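Local coordinates for protein polysaccharide Lyase Family 6 (Bacteroides cellulosilyticus, PDB 6QPS) that breaks down alginate as a polysaccharide family 6 lyase specific for mannuronic acid, and carries a bound calcium ion, at residues H114-F119 with C135-C140; G178-V183 with G202-Y207; A291-I296 with H300-N305; S407-L412 with P426-D431. All blocks are in the same frame, centred on the assembly; numbering follows the deposited sequence.

How the contacts relate
The four contacts come in series along the chain. Contacts 1, 2 and 3 belong to a parallel beta-helix, the fold expected of this lyase family. Contacts 1 and 2 are neighbours, their centres about 11 Å apart. The centre of contact 3 lies about 21 Å from that of contact 2, and on the other side of the chain's centre from contact 1. Contact 4 joins loops at the C-terminal end of the beta-helix, its centre about 24 Å from that of contact 3. Contacts 2 and 3 lie nearer the calcium site of N210, E213, E242 and E244 than contacts 1 and 4. The same stacked coils thus carry both the apolar packing and the calcium site.

Contact 1: residues H114-F119 with C135-C140; sequences HDMIDF and CVIDEC
M116 and I117 face I137 and C140 across a gap, and even the CA atoms of M116 and C140 are 9.0 Å apart. The chain turns a corner at M116 and I117, while I137 sits on strand 131-138. Side chains alone bridge the space. I137 meets both partners tip to tip. Its CG2 lies 3.9 Å from CE of M116. Its CD1 lies 4.0 Å from CD1 of I117. The two branches of one isoleucine thus serve two neighbours. M116 runs out straight and then bends at its last torsion (chi3 75°), which turns the methyl toward I137. The sulfur stays beside C140, with SD of M116 4.0 Å from CB of C140. These touches are purely apolar, and all four residues are buried. Other strands enclose the cluster. M116 rests on L90, and I117 on L92 and I94, all on strand 90-95. On the other flank I137 touches W156 and V157 of strand 155-159. Strand 115-118 pairs in parallel with both of these strands. Aliphatic side chains from different faces, meeting inside stacked coils, are typical of the core of a parallel beta-helix.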
loop_
_atom_site.group_PDB
_atom_site.type_symbol
_atom_site.label_atom_id
_atom_site.label_comp_id
_atom_site.label_asym_id
_atom_site.label_seq_id
_atom_site.Cartn_x
_atom_site.Cartn_y
_atom_site.Cartn_z
ATOM N N HIS A 114 7.928 -17.940 7.798
ATOM C CA HIS A 114 7.296 -17.103 6.780
ATOM C C HIS A 114 7.076 -15.672 7.233
ATOM O O HIS A 114 7.049 -14.780 6.385
ATOM C CB HIS A 114 5.930 -17.713 6.399
ATOM C CG HIS A 114 5.279 -17.073 5.204
ATOM N ND1 HIS A 114 4.436 -15.987 5.299
ATOM C CD2 HIS A 114 5.345 -17.380 3.885
ATOM C CE1 HIS A 114 4.026 -15.640 4.090
ATOM N NE2 HIS A 114 4.554 -16.477 3.215
ATOM N N ASP A 115 6.902 -15.428 8.535
ATOM C CA ASP A 115 6.382 -14.154 9.035
ATOM C C ASP A 115 7.293 -13.612 10.127
ATOM O O ASP A 115 7.411 -14.212 11.199
ATOM C CB ASP A 115 4.946 -14.334 9.555
ATOM C CG ASP A 115 4.054 -15.014 8.543
ATOM O OD1 ASP A 115 3.905 -14.452 7.444
ATOM O OD2 ASP A 115 3.542 -16.123 8.833
ATOM N N MET A 116 7.908 -12.455 9.884
ATOM C CA MET A 116 8.847 -11.913 10.858
ATOM C C MET A 116 8.123 -11.327 12.067
ATOM O O MET A 116 8.442 -11.671 13.213
ATOM C CB MET A 116 9.763 -10.877 10.213
ATOM C CG MET A 116 10.939 -10.498 11.104
ATOM S SD MET A 116 12.139 -9.379 10.331
ATOM C CE MET A 116 11.234 -7.836 10.382
ATOM N N ILE A 117 7.159 -10.432 11.828
ATOM C CA ILE A 117 6.353 -9.772 12.863
ATOM C C ILE A 117 4.882 -9.997 12.498
ATOM O O ILE A 117 4.452 -9.643 11.389
ATOM C CB ILE A 117 6.645 -8.261 12.952
ATOM C CG1 ILE A 117 8.128 -8.003 13.231
ATOM C CG2 ILE A 117 5.743 -7.595 13.999
ATOM C CD1 ILE A 117 8.507 -6.511 13.179
ATOM N N ASP A 118 4.104 -10.564 13.426
ATOM C CA ASP A 118 2.721 -10.978 13.172
ATOM C C ASP A 118 1.856 -10.556 14.355
ATOM O O ASP A 118 2.263 -10.701 15.513
ATOM C CB ASP A 118 2.668 -12.501 12.957
ATOM C CG ASP A 118 1.440 -12.975 12.204
ATOM O OD1 ASP A 118 0.587 -12.160 11.790
ATOM O OD2 ASP A 118 1.338 -14.212 12.047
ATOM N N PHE A 119 0.657 -10.070 14.052
ATOM C CA PHE A 119 -0.297 -9.557 15.047
ATOM C C PHE A 119 -1.319 -10.624 15.484
ATOM O O PHE A 119 -2.501 -10.327 15.738
ATOM C CB PHE A 119 -0.978 -8.289 14.513
ATOM C CG PHE A 119 -0.124 -7.017 14.624
ATOM C CD1 PHE A 119 1.008 -6.834 13.834
ATOM C CD2 PHE A 119 -0.468 -5.989 15.496
ATOM C CE1 PHE A 119 1.779 -5.670 13.942
ATOM C CE2 PHE A 119 0.311 -4.814 15.580
ATOM C CZ PHE A 119 1.439 -4.683 14.811
ATOM N N CYS A 135 9.111 3.083 14.207
ATOM C CA CYS A 135 10.038 1.962 14.081
ATOM C C CYS A 135 10.601 1.910 12.668
ATOM O O CYS A 135 10.019 2.439 11.716
ATOM C CB CYS A 135 9.343 0.637 14.409
ATOM S SG CYS A 135 8.913 0.471 16.155
ATOM N N VAL A 136 11.761 1.271 12.538
ATOM C CA VAL A 136 12.398 1.034 11.253
ATOM C C VAL A 136 12.525 -0.468 11.027
ATOM O O VAL A 136 12.874 -1.220 11.946
ATOM C CB VAL A 136 13.791 1.698 11.225
ATOM C CG1 VAL A 136 14.595 1.230 10.008
ATOM C CG2 VAL A 136 13.715 3.221 11.239
ATOM N N ILE A 137 12.265 -0.892 9.791
ATOM C CA ILE A 137 12.663 -2.211 9.304
ATOM C C ILE A 137 13.497 -1.977 8.048
ATOM O O ILE A 137 12.987 -1.488 7.024
ATOM C CB ILE A 137 11.458 -3.108 8.995
ATOM C CG1 ILE A 137 10.531 -3.249 10.203
ATOM C CG2 ILE A 137 11.949 -4.500 8.543
ATOM C CD1 ILE A 137 9.301 -4.167 9.979
ATOM N N ASP A 138 14.790 -2.310 8.117
ATOM C CA ASP A 138 15.732 -2.054 7.029
ATOM C C ASP A 138 16.619 -3.278 6.846
ATOM O O ASP A 138 17.141 -3.817 7.829
ATOM C CB ASP A 138 16.602 -0.819 7.343
ATOM C CG ASP A 138 17.515 -0.415 6.182
ATOM O OD1 ASP A 138 17.203 -0.686 5.018
ATOM O OD2 ASP A 138 18.592 0.171 6.431
ATOM N N GLU A 139 16.753 -3.739 5.595
ATOM C CA GLU A 139 17.695 -4.820 5.252
ATOM C C GLU A 139 17.402 -6.112 6.021
ATOM O O GLU A 139 18.319 -6.871 6.346
ATOM C CB GLU A 139 19.157 -4.402 5.469
ATOM C CG GLU A 139 19.611 -3.190 4.679
ATOM C CD GLU A 139 19.887 -3.479 3.213
ATOM O OE1 GLU A 139 19.725 -4.639 2.771
ATOM O OE2 GLU A 139 20.280 -2.529 2.487
ATOM N N CYS A 140 16.127 -6.404 6.294
ATOM C CA CYS A 140 15.768 -7.555 7.127
ATOM C C CYS A 140 15.521 -8.780 6.245
ATOM O O CYS A 140 14.400 -9.283 6.099
ATOM C CB CYS A 140 14.579 -7.213 8.018
ATOM S SG CYS A 140 15.035 -6.234 9.496
#

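Contact 2: residues G178-V183 with G202-Y207; sequences GLVLQV and GERQPY
V180 and R204 lie with their CA atoms 9.8 Å apart, so the two backbones do not pair. G178-V183 leads into strand 181-183, one rung of a parallel beta-helix. G202-Y207 has no regular structure and follows strand 200-201. The long side chain of R204 spans the gap. It is extended from CG to NE, with CG anti to the backbone N (chi1 -168°). It grips end-on: NH1 and NH2 both donate to one atom, the carbonyl oxygen of G178. The bond from NH2 of R204 to O of G178 is 2.8 Å long. The one from NH1 of R204 to O of G178 is 2.9 Å. Both are bent, with N-H...O angles of 144° and 141°, because one acceptor serves two N-H groups. The oxygen lies close to the guanidinium plane, at its edge. A leucine in place of R204 would remove both donors, and the buried G178 carbonyl would probably lose this grip. The calcium site is close by: the side chain of L179 is about 4 Å from that of its ligand E213. V180 runs alongside R204 in the opposite sense, with CG2 of V180 4.2 Å from NH1 of R204.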
loop_
_atom_site.group_PDB
_atom_site.type_symbol
_atom_site.label_atom_id
_atom_site.label_comp_id
_atom_site.label_asym_id
_atom_site.label_seq_id
_atom_site.Cartn_x
_atom_site.Cartn_y
_atom_site.Cartn_z
ATOM N N GLY A 178 8.274 -11.638 -1.023
ATOM C CA GLY A 178 7.311 -11.498 0.053
ATOM C C GLY A 178 6.912 -10.071 0.338
ATOM O O GLY A 178 7.589 -9.126 -0.066
ATOM N N LEU A 179 5.805 -9.918 1.055
ATOM C CA LEU A 179 5.232 -8.614 1.347
ATOM C C LEU A 179 6.030 -7.842 2.399
ATOM O O LEU A 179 6.546 -8.413 3.359
ATOM C CB LEU A 179 3.812 -8.825 1.878
ATOM C CG LEU A 179 2.672 -8.697 0.861
ATOM C CD1 LEU A 179 2.520 -7.215 0.441
ATOM C CD2 LEU A 179 2.823 -9.638 -0.319
ATOM N N VAL A 180 6.075 -6.511 2.237
ATOM C CA VAL A 180 6.439 -5.650 3.361
ATOM C C VAL A 180 5.326 -5.684 4.415
ATOM O O VAL A 180 5.576 -5.921 5.606
ATOM C CB VAL A 180 6.770 -4.213 2.896
ATOM C CG1 VAL A 180 6.927 -3.278 4.082
ATOM C CG2 VAL A 180 8.029 -4.212 2.033
ATOM N N LEU A 181 4.081 -5.489 3.982
ATOM C CA LEU A 181 2.940 -5.371 4.888
ATOM C C LEU A 181 1.729 -6.081 4.291
ATOM O O LEU A 181 1.141 -5.615 3.304
ATOM C CB LEU A 181 2.654 -3.902 5.181
ATOM C CG LEU A 181 1.486 -3.532 6.077
ATOM C CD1 LEU A 181 1.567 -4.221 7.380
ATOM C CD2 LEU A 181 1.457 -2.009 6.304
ATOM N N GLN A 182 1.350 -7.199 4.910
ATOM C CA GLN A 182 0.153 -7.940 4.537
ATOM C C GLN A 182 -0.958 -7.709 5.553
ATOM O O GLN A 182 -0.743 -7.852 6.767
ATOM C CB GLN A 182 0.461 -9.435 4.511
ATOM C CG GLN A 182 -0.750 -10.348 4.315
ATOM C CD GLN A 182 -1.261 -10.336 2.883
ATOM O OE1 GLN A 182 -0.507 -10.542 1.940
ATOM N NE2 GLN A 182 -2.566 -10.110 2.720
ATOM N N VAL A 183 -2.148 -7.387 5.059
ATOM C CA VAL A 183 -3.366 -7.379 5.869
ATOM C C VAL A 183 -4.036 -8.740 5.669
ATOM O O VAL A 183 -4.576 -9.026 4.591
ATOM C CB VAL A 183 -4.283 -6.203 5.496
ATOM C CG1 VAL A 183 -5.505 -6.209 6.414
ATOM C CG2 VAL A 183 -3.532 -4.873 5.600
ATOM N N GLY A 202 10.329 2.761 1.582
ATOM C CA GLY A 202 11.462 3.078 0.728
ATOM C C GLY A 202 11.788 2.025 -0.314
ATOM O O GLY A 202 10.972 1.165 -0.670
ATOM N N GLU A 203 13.029 2.082 -0.777
ATOM C CA GLU A 203 13.391 1.421 -2.011
ATOM C C GLU A 203 13.153 -0.082 -1.957
ATOM O O GLU A 203 13.466 -0.761 -0.969
ATOM C CB GLU A 203 14.859 1.708 -2.313
ATOM C CG GLU A 203 15.293 1.127 -3.660
ATOM C CD GLU A 203 16.511 1.810 -4.258
ATOM O OE1 GLU A 203 17.336 2.336 -3.489
ATOM O OE2 GLU A 203 16.633 1.809 -5.502
ATOM N N ARG A 204 12.653 -0.601 -3.073
ATOM C CA ARG A 204 12.609 -2.028 -3.337
ATOM C C ARG A 204 13.029 -2.224 -4.782
ATOM O O ARG A 204 12.383 -1.682 -5.691
ATOM C CB ARG A 204 11.213 -2.610 -3.109
ATOM C CG ARG A 204 11.238 -4.147 -3.092
ATOM C CD ARG A 204 9.947 -4.813 -2.663
ATOM N NE ARG A 204 10.211 -6.228 -2.462
ATOM C CZ ARG A 204 9.401 -7.067 -1.818
ATOM N NH1 ARG A 204 8.234 -6.642 -1.352
ATOM N NH2 ARG A 204 9.782 -8.325 -1.649
ATOM N N GLN A 205 14.111 -2.969 -5.001
ATOM C CA GLN A 205 14.599 -3.178 -6.350
ATOM C C GLN A 205 13.772 -4.217 -7.111
ATOM O O GLN A 205 13.079 -5.047 -6.513
ATOM C CB GLN A 205 16.051 -3.622 -6.298
ATOM C CG GLN A 205 17.006 -2.550 -5.781
ATOM C CD GLN A 205 17.502 -1.622 -6.877
ATOM O OE1 GLN A 205 17.458 -1.953 -8.065
ATOM N NE2 GLN A 205 17.979 -0.448 -6.479
ATOM N N PRO A 206 13.823 -4.187 -8.442
ATOM C CA PRO A 206 13.069 -5.175 -9.223
ATOM C C PRO A 206 13.364 -6.616 -8.817
ATOM O O PRO A 206 14.517 -7.034 -8.738
ATOM C CB PRO A 206 13.492 -4.877 -10.666
ATOM C CG PRO A 206 13.791 -3.383 -10.651
ATOM C CD PRO A 206 14.469 -3.175 -9.308
ATOM N N TYR A 207 12.295 -7.385 -8.594
ATOM C CA TYR A 207 12.387 -8.786 -8.201
ATOM C C TYR A 207 12.495 -9.720 -9.397
ATOM O O TYR A 207 13.066 -10.807 -9.274
ATOM C CB TYR A 207 11.144 -9.149 -7.355
ATOM C CG TYR A 207 11.156 -10.512 -6.682
ATOM C CD1 TYR A 207 12.223 -10.913 -5.898
ATOM C CD2 TYR A 207 10.078 -11.392 -6.811
ATOM C CE1 TYR A 207 12.240 -12.180 -5.294
ATOM C CE2 TYR A 207 10.080 -12.636 -6.202
ATOM C CZ TYR A 207 11.154 -13.028 -5.448
ATOM O OH TYR A 207 11.134 -14.269 -4.842
#

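Contact 3: residues A291-I296 with H300-N305; sequences AGIRII and HTVYDN
With chi1 at -41°, the ring of H300 stands beside its own backbone N and turns toward I295 and I296. I293 and I295 have CG1 anti to the carbonyl carbon, which sends both CD1 methyls across the gap. I295 bends once more at chi2 (-63°), and its CD1 meets V302 tip to tip, 4.1 Å from CG2 of V302. The other methyl of V302, CG1, lies 4.0 Å from CD1 of I293. The I293 and N305 side chains cross at about a right angle, with CD1 of I293 3.9 Å from CG of N305. The N305 amide is bonded to the neighbouring coil: OD1 accepts from N280 N, and ND2 bonds to I277 O. At the other end, NE2 of H300 donates to O of I296 over 2.9 Å, with an N-H...O angle of 156°. That oxygen sits at the ring edge, near its plane. CG2 of I295 comes to the same edge, 4.1 Å from CD2 of H300. With an alanine at H300 the ring donor is gone, the I296 carbonyl would probably lack its mate, and a gap is likely to open beside I295. A short turn joins these successive faces of the beta-helix. H300 ND1 is also bonded, to N275 N. One ring nitrogen donating and the other facing an N-H is consistent with a neutral imidazole that ties the turn to the coil before it.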
loop_
_atom_site.group_PDB
_atom_site.type_symbol
_atom_site.label_atom_id
_atom_site.label_comp_id
_atom_site.label_asym_id
_atom_site.label_seq_id
_atom_site.Cartn_x
_atom_site.Cartn_y
_atom_site.Cartn_z
ATOM N N ALA A 291 3.488 3.647 -12.793
ATOM C CA ALA A 291 2.083 3.536 -13.165
ATOM C C ALA A 291 1.208 4.293 -12.175
ATOM O O ALA A 291 1.623 4.632 -11.063
ATOM C CB ALA A 291 1.648 2.068 -13.243
ATOM N N GLY A 292 -0.044 4.510 -12.588
ATOM C CA GLY A 292 -1.053 5.151 -11.756
ATOM C C GLY A 292 -2.039 4.148 -11.169
ATOM O O GLY A 292 -1.640 3.334 -10.321
ATOM N N ILE A 293 -3.301 4.152 -11.621
ATOM C CA ILE A 293 -4.393 3.411 -10.980
ATOM C C ILE A 293 -4.926 2.382 -11.958
ATOM O O ILE A 293 -5.263 2.715 -13.100
ATOM C CB ILE A 293 -5.517 4.349 -10.496
ATOM C CG1 ILE A 293 -4.979 5.287 -9.428
ATOM C CG2 ILE A 293 -6.692 3.554 -9.942
ATOM C CD1 ILE A 293 -5.879 6.481 -9.079
ATOM N N ARG A 294 -4.991 1.131 -11.518
ATOM C CA ARG A 294 -5.533 0.029 -12.310
ATOM C C ARG A 294 -6.860 -0.425 -11.716
ATOM O O ARG A 294 -6.923 -0.767 -10.523
ATOM C CB ARG A 294 -4.544 -1.139 -12.369
ATOM C CG ARG A 294 -4.951 -2.323 -13.221
ATOM C CD ARG A 294 -3.753 -2.947 -13.932
ATOM N NE ARG A 294 -2.710 -3.467 -13.058
ATOM C CZ ARG A 294 -2.578 -4.753 -12.718
ATOM N NH1 ARG A 294 -3.446 -5.648 -13.151
ATOM N NH2 ARG A 294 -1.565 -5.145 -11.949
ATOM N N ILE A 295 -7.905 -0.448 -12.547
ATOM C CA ILE A 295 -9.281 -0.733 -12.134
ATOM C C ILE A 295 -9.759 -2.065 -12.724
ATOM O O ILE A 295 -9.815 -2.227 -13.953
ATOM C CB ILE A 295 -10.219 0.410 -12.550
ATOM C CG1 ILE A 295 -9.810 1.721 -11.892
ATOM C CG2 ILE A 295 -11.669 0.027 -12.240
ATOM C CD1 ILE A 295 -9.893 1.716 -10.378
ATOM N N ILE A 296 -10.075 -3.007 -11.817
ATOM C CA ILE A 296 -10.780 -4.269 -12.027
ATOM C C ILE A 296 -11.879 -4.251 -10.951
ATOM O O ILE A 296 -11.807 -3.481 -9.987
ATOM C CB ILE A 296 -9.803 -5.470 -11.850
ATOM C CG1 ILE A 296 -8.616 -5.323 -12.814
ATOM C CG2 ILE A 296 -10.462 -6.842 -12.033
ATOM C CD1 ILE A 296 -7.362 -5.983 -12.306
ATOM N N HIS A 300 -16.085 1.162 -7.158
ATOM C CA HIS A 300 -15.075 2.073 -6.621
ATOM C C HIS A 300 -15.406 3.529 -6.931
ATOM O O HIS A 300 -16.074 3.850 -7.923
ATOM C CB HIS A 300 -13.685 1.766 -7.203
ATOM C CG HIS A 300 -13.385 0.300 -7.322
ATOM N ND1 HIS A 300 -13.277 -0.550 -6.234
ATOM C CD2 HIS A 300 -13.189 -0.459 -8.424
ATOM C CE1 HIS A 300 -13.014 -1.770 -6.681
ATOM N NE2 HIS A 300 -12.946 -1.734 -8.000
ATOM N N THR A 301 -14.912 4.416 -6.069
ATOM C CA THR A 301 -14.981 5.864 -6.275
ATOM C C THR A 301 -13.555 6.410 -6.303
ATOM O O THR A 301 -12.795 6.202 -5.353
ATOM C CB THR A 301 -15.837 6.524 -5.191
ATOM O OG1 THR A 301 -17.153 5.936 -5.196
ATOM C CG2 THR A 301 -15.976 8.017 -5.461
ATOM N N VAL A 302 -13.187 7.070 -7.403
ATOM C CA VAL A 302 -11.807 7.473 -7.699
ATOM C C VAL A 302 -11.828 8.979 -7.960
ATOM O O VAL A 302 -12.260 9.426 -9.035
ATOM C CB VAL A 302 -11.277 6.713 -8.917
ATOM C CG1 VAL A 302 -9.858 7.119 -9.229
ATOM C CG2 VAL A 302 -11.392 5.198 -8.725
ATOM N N TYR A 303 -11.384 9.765 -6.970
ATOM C CA TYR A 303 -11.578 11.210 -6.934
ATOM C C TYR A 303 -10.308 11.960 -6.559
ATOM O O TYR A 303 -9.642 11.608 -5.586
ATOM C CB TYR A 303 -12.673 11.502 -5.885
ATOM C CG TYR A 303 -12.844 12.950 -5.487
ATOM C CD1 TYR A 303 -13.221 13.881 -6.435
ATOM C CD2 TYR A 303 -12.649 13.380 -4.167
ATOM C CE1 TYR A 303 -13.375 15.210 -6.102
ATOM C CE2 TYR A 303 -12.838 14.701 -3.818
ATOM C CZ TYR A 303 -13.199 15.615 -4.794
ATOM O OH TYR A 303 -13.381 16.951 -4.488
ATOM N N ASP A 304 -10.010 13.039 -7.288
ATOM C CA ASP A 304 -8.976 14.013 -6.903
ATOM C C ASP A 304 -7.554 13.454 -6.929
ATOM O O ASP A 304 -6.679 13.996 -6.258
ATOM C CB ASP A 304 -9.322 14.657 -5.540
ATOM C CG ASP A 304 -8.522 15.923 -5.237
ATOM O OD1 ASP A 304 -8.386 16.754 -6.159
ATOM O OD2 ASP A 304 -8.076 16.066 -4.079
ATOM N N ASN A 305 -7.293 12.393 -7.692
ATOM C CA ASN A 305 -5.946 11.858 -7.814
ATOM C C ASN A 305 -5.193 12.588 -8.914
ATOM O O ASN A 305 -5.778 13.030 -9.898
ATOM C CB ASN A 305 -5.997 10.356 -8.088
ATOM C CG ASN A 305 -6.759 9.604 -6.996
ATOM O OD1 ASN A 305 -6.218 9.308 -5.942
ATOM N ND2 ASN A 305 -8.043 9.314 -7.254
#

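Contact 4: residues S407-L412 with P426-D431; sequences SDKKSL and PVDMPD
A type I beta turn from D408 to S411 carries K409, whose end comes near D428, and just past the turn L412 packs on P426. The CA atoms of L412 and P426 are 7.3 Å apart. L412 CG is anti to the backbone N (chi1 -179°), which directs the branched end at the proline. Its CD2 lies 3.7 Å from CG of P426. The same CD2 is 3.9 Å from CD of P426, so one methyl meets one side of the five-membered ring. The two side chains cross at about a right angle. L412 is buried and also touches W404, whereas P426 is exposed. The segments belong to the C-terminal end of the parallel beta-helix. There strand 397-405 pairs in parallel with strand 424-426, and V427 bonds through its backbone to W404. The loop S407-L412 leaves the first of these strands, and P426-D431 leaves the second. Two donors share the D408 carbonyl oxygen. It accepts from S411 N, with O of D408 3.1 Å from that nitrogen. The hydroxyl OG of S411 donates to O of D408 as well, over 2.8 Å. That hydroxyl also accepts from the indole NE1 of W404. D408 adds an Asx turn: its OD1 takes the backbone N-H of K410 at 2.8 Å, from above the carboxylate plane. At the exposed rim, K409 bends at two of its torsions and crosses D428. NZ of K409 stays 4.2 Å from OD1 of D428, beyond a salt bridge, and the opposite charges probably attract only weakly there.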
loop_
_atom_site.group_PDB
_atom_site.type_symbol
_atom_site.label_atom_id
_atom_site.label_comp_id
_atom_site.label_asym_id
_atom_site.label_seq_id
_atom_site.Cartn_x
_atom_site.Cartn_y
_atom_site.Cartn_z
ATOM N N SER A 407 -0.114 19.616 -26.967
ATOM C CA SER A 407 0.618 20.604 -27.754
ATOM C C SER A 407 0.006 20.798 -29.130
ATOM O O SER A 407 -0.102 21.936 -29.604
ATOM C CB SER A 407 2.078 20.175 -27.898
ATOM O OG SER A 407 2.714 20.067 -26.641
ATOM N N ASP A 408 -0.373 19.702 -29.803
ATOM C CA ASP A 408 -0.974 19.796 -31.129
ATOM C C ASP A 408 -2.459 20.069 -30.951
ATOM O O ASP A 408 -3.185 19.235 -30.399
ATOM C CB ASP A 408 -0.749 18.491 -31.902
ATOM C CG ASP A 408 -1.215 18.570 -33.352
ATOM O OD1 ASP A 408 -2.026 19.458 -33.692
ATOM O OD2 ASP A 408 -0.760 17.736 -34.171
ATOM N N LYS A 409 -2.907 21.247 -31.400
ATOM C CA LYS A 409 -4.303 21.619 -31.230
ATOM C C LYS A 409 -5.224 20.879 -32.182
ATOM O O LYS A 409 -6.443 21.046 -32.087
ATOM C CB LYS A 409 -4.486 23.135 -31.389
ATOM C CG LYS A 409 -3.464 23.969 -30.632
ATOM C CD LYS A 409 -3.471 23.654 -29.142
ATOM C CE LYS A 409 -2.182 24.136 -28.475
ATOM N NZ LYS A 409 -2.233 25.587 -28.150
ATOM N N LYS A 410 -4.687 20.070 -33.093
ATOM C CA LYS A 410 -5.517 19.207 -33.926
ATOM C C LYS A 410 -5.743 17.832 -33.300
ATOM O O LYS A 410 -6.490 17.016 -33.866
ATOM C CB LYS A 410 -4.857 19.013 -35.301
ATOM C CG LYS A 410 -4.734 20.278 -36.150
ATOM C CD LYS A 410 -4.333 19.941 -37.594
ATOM C CE LYS A 410 -4.167 21.199 -38.424
ATOM N NZ LYS A 410 -3.885 20.969 -39.883
ATOM N N SER A 411 -5.140 17.560 -32.138
ATOM C CA SER A 411 -5.062 16.184 -31.660
ATOM C C SER A 411 -6.431 15.614 -31.293
ATOM O O SER A 411 -6.705 14.442 -31.580
ATOM C CB SER A 411 -4.036 16.028 -30.519
ATOM O OG SER A 411 -4.294 16.853 -29.390
ATOM N N LEU A 412 -7.298 16.392 -30.627
ATOM C CA LEU A 412 -8.589 15.832 -30.244
ATOM C C LEU A 412 -9.409 15.471 -31.477
ATOM O O LEU A 412 -10.070 14.423 -31.505
ATOM C CB LEU A 412 -9.350 16.778 -29.312
ATOM C CG LEU A 412 -10.712 16.255 -28.834
ATOM C CD1 LEU A 412 -10.585 14.956 -28.052
ATOM C CD2 LEU A 412 -11.399 17.343 -27.996
ATOM N N PRO A 426 -11.097 20.968 -25.635
ATOM C CA PRO A 426 -9.699 21.424 -25.696
ATOM C C PRO A 426 -9.537 22.729 -24.934
ATOM O O PRO A 426 -10.348 23.656 -25.077
ATOM C CB PRO A 426 -9.441 21.633 -27.198
ATOM C CG PRO A 426 -10.597 20.975 -27.912
ATOM C CD PRO A 426 -11.761 21.042 -26.952
ATOM N N VAL A 427 -8.487 22.787 -24.112
ATOM C CA VAL A 427 -8.148 23.961 -23.323
ATOM C C VAL A 427 -6.641 24.167 -23.407
ATOM O O VAL A 427 -5.881 23.245 -23.708
ATOM C CB VAL A 427 -8.601 23.861 -21.843
ATOM C CG1 VAL A 427 -10.116 23.642 -21.765
ATOM C CG2 VAL A 427 -7.829 22.782 -21.103
ATOM N N ASP A 428 -6.220 25.401 -23.150
ATOM C CA ASP A 428 -4.802 25.689 -22.985
ATOM C C ASP A 428 -4.301 25.060 -21.686
ATOM O O ASP A 428 -5.058 24.859 -20.739
ATOM C CB ASP A 428 -4.591 27.202 -22.984
ATOM C CG ASP A 428 -5.094 27.861 -24.275
ATOM O OD1 ASP A 428 -4.801 27.335 -25.378
ATOM O OD2 ASP A 428 -5.783 28.903 -24.193
ATOM N N MET A 429 -3.023 24.703 -21.659
ATOM C CA MET A 429 -2.461 24.069 -20.473
ATOM C C MET A 429 -2.714 24.940 -19.245
ATOM O O MET A 429 -2.326 26.116 -19.244
ATOM C CB MET A 429 -0.959 23.844 -20.650
ATOM C CG MET A 429 -0.266 23.168 -19.473
ATOM S SD MET A 429 -0.682 21.418 -19.303
ATOM C CE MET A 429 -0.056 20.764 -20.854
ATOM N N PRO A 430 -3.354 24.419 -18.197
ATOM C CA PRO A 430 -3.541 25.234 -16.983
ATOM C C PRO A 430 -2.209 25.617 -16.351
ATOM O O PRO A 430 -1.228 24.871 -16.413
ATOM C CB PRO A 430 -4.358 24.319 -16.058
ATOM C CG PRO A 430 -4.928 23.238 -16.945
ATOM C CD PRO A 430 -3.918 23.066 -18.053
ATOM N N ASP A 431 -2.183 26.793 -15.709
ATOM C CA ASP A 431 -0.941 27.367 -15.206
ATOM C C ASP A 431 -0.691 27.115 -13.720
ATOM O O ASP A 431 0.354 27.526 -13.207
ATOM C CB ASP A 431 -0.909 28.879 -15.474
ATOM C CG ASP A 431 -2.232 29.552 -15.159
ATOM O OD1 ASP A 431 -2.463 30.684 -15.645
ATOM O OD2 ASP A 431 -3.049 28.937 -14.435
#